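PDB 3SZ4: exonuclease from Laribacter hongkongensis, which probably degrades DNA as a magnesium-dependent alkaline exonuclease of the lambda-exonuclease-like branch of the PDDEXK nucleases. Local coordinates for residues 119-124 against 152-157. Residues are numbered along the deposited sequence; the frame is centred on the assembly and turned at random.
Sequences WTHIET and FVSYDD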
# COMPACT_ATOMS: atom_id res chain seq x y z
N TRP A 119 -18.11 2.78 7.54
CA TRP A 119 -17.64 2.54 8.91
C TRP A 119 -17.17 3.80 9.64
O TRP A 119 -17.38 3.96 10.84
CB TRP A 119 -16.56 1.46 8.98
CG TRP A 119 -16.15 1.27 10.40
CD1 TRP A 119 -14.96 1.62 10.97
CD2 TRP A 119 -16.98 0.76 11.46
NE1 TRP A 119 -14.98 1.33 12.32
CE2 TRP A 119 -16.20 0.79 12.64
CE3 TRP A 119 -18.29 0.26 11.53
CZ2 TRP A 119 -16.69 0.35 13.88
CZ3 TRP A 119 -18.79 -0.18 12.76
CH2 TRP A 119 -17.98 -0.13 13.92
N THR A 120 -16.53 4.69 8.89
CA THR A 120 -16.12 5.97 9.42
C THR A 120 -17.38 6.74 9.77
O THR A 120 -17.41 7.43 10.78
CB THR A 120 -15.38 6.75 8.36
OG1 THR A 120 -14.37 5.92 7.76
CG2 THR A 120 -14.78 8.03 8.93
N HIS A 121 -18.42 6.64 8.96
CA HIS A 121 -19.62 7.41 9.23
C HIS A 121 -20.23 6.94 10.52
O HIS A 121 -20.57 7.76 11.38
CB HIS A 121 -20.65 7.30 8.10
CG HIS A 121 -21.83 8.22 8.27
ND1 HIS A 121 -23.11 7.76 8.48
CD2 HIS A 121 -21.91 9.57 8.28
CE1 HIS A 121 -23.93 8.78 8.60
NE2 HIS A 121 -23.23 9.89 8.48
N ILE A 122 -20.38 5.63 10.65
CA ILE A 122 -20.95 5.02 11.84
C ILE A 122 -20.21 5.42 13.09
O ILE A 122 -20.84 5.65 14.13
CB ILE A 122 -20.94 3.51 11.75
CG1 ILE A 122 -21.99 3.06 10.73
CG2 ILE A 122 -21.18 2.90 13.13
CD1 ILE A 122 -21.95 1.57 10.38
N GLU A 123 -18.88 5.51 13.02
CA GLU A 123 -18.14 5.92 14.21
C GLU A 123 -18.38 7.38 14.60
O GLU A 123 -18.25 7.74 15.76
CB GLU A 123 -16.65 5.58 14.12
CG GLU A 123 -16.37 4.19 14.71
CD GLU A 123 -14.89 3.83 14.75
OE1 GLU A 123 -14.05 4.58 14.20
OE2 GLU A 123 -14.56 2.77 15.33
N THR A 124 -18.74 8.20 13.63
CA THR A 124 -19.21 9.55 13.91
C THR A 124 -20.58 9.60 14.58
O THR A 124 -20.82 10.39 15.51
CB THR A 124 -19.28 10.33 12.64
OG1 THR A 124 -17.95 10.63 12.27
CG2 THR A 124 -20.02 11.61 12.84
N PHE A 152 -20.82 20.65 11.01
CA PHE A 152 -20.10 19.52 10.53
C PHE A 152 -21.11 18.47 10.16
O PHE A 152 -21.78 17.93 11.04
CB PHE A 152 -19.15 19.02 11.61
CG PHE A 152 -18.46 17.73 11.26
CD1 PHE A 152 -19.03 16.50 11.62
CD2 PHE A 152 -17.23 17.74 10.59
CE1 PHE A 152 -18.38 15.29 11.29
CE2 PHE A 152 -16.58 16.55 10.26
CZ PHE A 152 -17.14 15.32 10.62
N VAL A 153 -21.21 18.21 8.85
CA VAL A 153 -22.10 17.17 8.30
C VAL A 153 -21.36 15.93 7.87
O VAL A 153 -20.34 16.01 7.21
CB VAL A 153 -22.90 17.67 7.07
CG1 VAL A 153 -23.64 16.51 6.36
CG2 VAL A 153 -23.90 18.73 7.51
N SER A 154 -21.88 14.78 8.26
CA SER A 154 -21.44 13.54 7.68
C SER A 154 -22.64 12.83 7.04
O SER A 154 -23.76 12.83 7.58
CB SER A 154 -20.79 12.67 8.75
OG SER A 154 -20.27 11.47 8.19
N TYR A 155 -22.39 12.23 5.89
CA TYR A 155 -23.48 11.71 5.09
C TYR A 155 -23.11 10.42 4.38
O TYR A 155 -22.04 10.31 3.79
CB TYR A 155 -23.93 12.78 4.09
CG TYR A 155 -25.14 12.38 3.29
CD1 TYR A 155 -26.38 12.22 3.91
CD2 TYR A 155 -25.05 12.15 1.91
CE1 TYR A 155 -27.52 11.82 3.17
CE2 TYR A 155 -26.17 11.75 1.14
CZ TYR A 155 -27.40 11.59 1.77
OH TYR A 155 -28.51 11.22 1.05
N ASP A 156 -23.99 9.43 4.46
CA ASP A 156 -23.78 8.20 3.76
C ASP A 156 -25.12 7.56 3.49
O ASP A 156 -25.80 7.06 4.39
CB ASP A 156 -22.85 7.25 4.52
CG ASP A 156 -22.64 5.92 3.80
OD1 ASP A 156 -23.38 5.61 2.81
OD2 ASP A 156 -21.73 5.17 4.22
N ASP A 157 -25.46 7.56 2.21
CA ASP A 157 -26.76 7.10 1.74
C ASP A 157 -26.91 5.58 1.64
O ASP A 157 -27.99 5.11 1.30
CB ASP A 157 -27.06 7.73 0.39
CG ASP A 157 -26.10 7.29 -0.72
OD1 ASP A 157 -26.43 7.48 -1.92
OD2 ASP A 157 -24.99 6.79 -0.44
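His121 reaches from the helix to the end of the strand, its imidazole meeting Ser154 at the edge and Asp156 over a face. A weak hydrogen bond joins the two segments: His121 NE2 gives its N-H to the backbone oxygen, Ser154 O, at 3.1 Å, bent to 148°. What puts the ring there is a first torsion with CG anti to the backbone N (chi1 -173°), which extends the side chain off the helix. Ser154 CB sits at the edge of the imidazole, in the ring plane. Asp156 comes over a face instead, in a CH-pi contact with its CB 4.2 Å from the centroid of the His121 ring and 23° off the normal. The Tyr155-Asp156 peptide lies over the same face, Asp156 N standing 4.1 Å above the centre of the His121 ring and Tyr155 C nearer the rim. One turn further along the helix, the methyl Thr124 CG2 lies at the rim of the Phe152 ring, 4.3 Å from its CE1.

These contacts pack helix 118-127 against strand 149-155 in the PDDEXK nuclease core. The strand is held in a mixed sheet, bonded through its backbone to parallel strand 109-114 on one side and antiparallel strand 165-171 on the other. Strand 109-114 carries the magnesium-binding residues Glu112 and Ile113, and the side chain of Phe152 comes within about 4 Å of that of Glu112 and about 8 Å of the bound magnesium ion.

Further out, the Asp156 carboxylate turns to partners beyond the histidine: OD1 forms a salt bridge with Arg158, while OD2 hydrogen-bonds Thr118 OG1, and Leu159 packs on His121 itself.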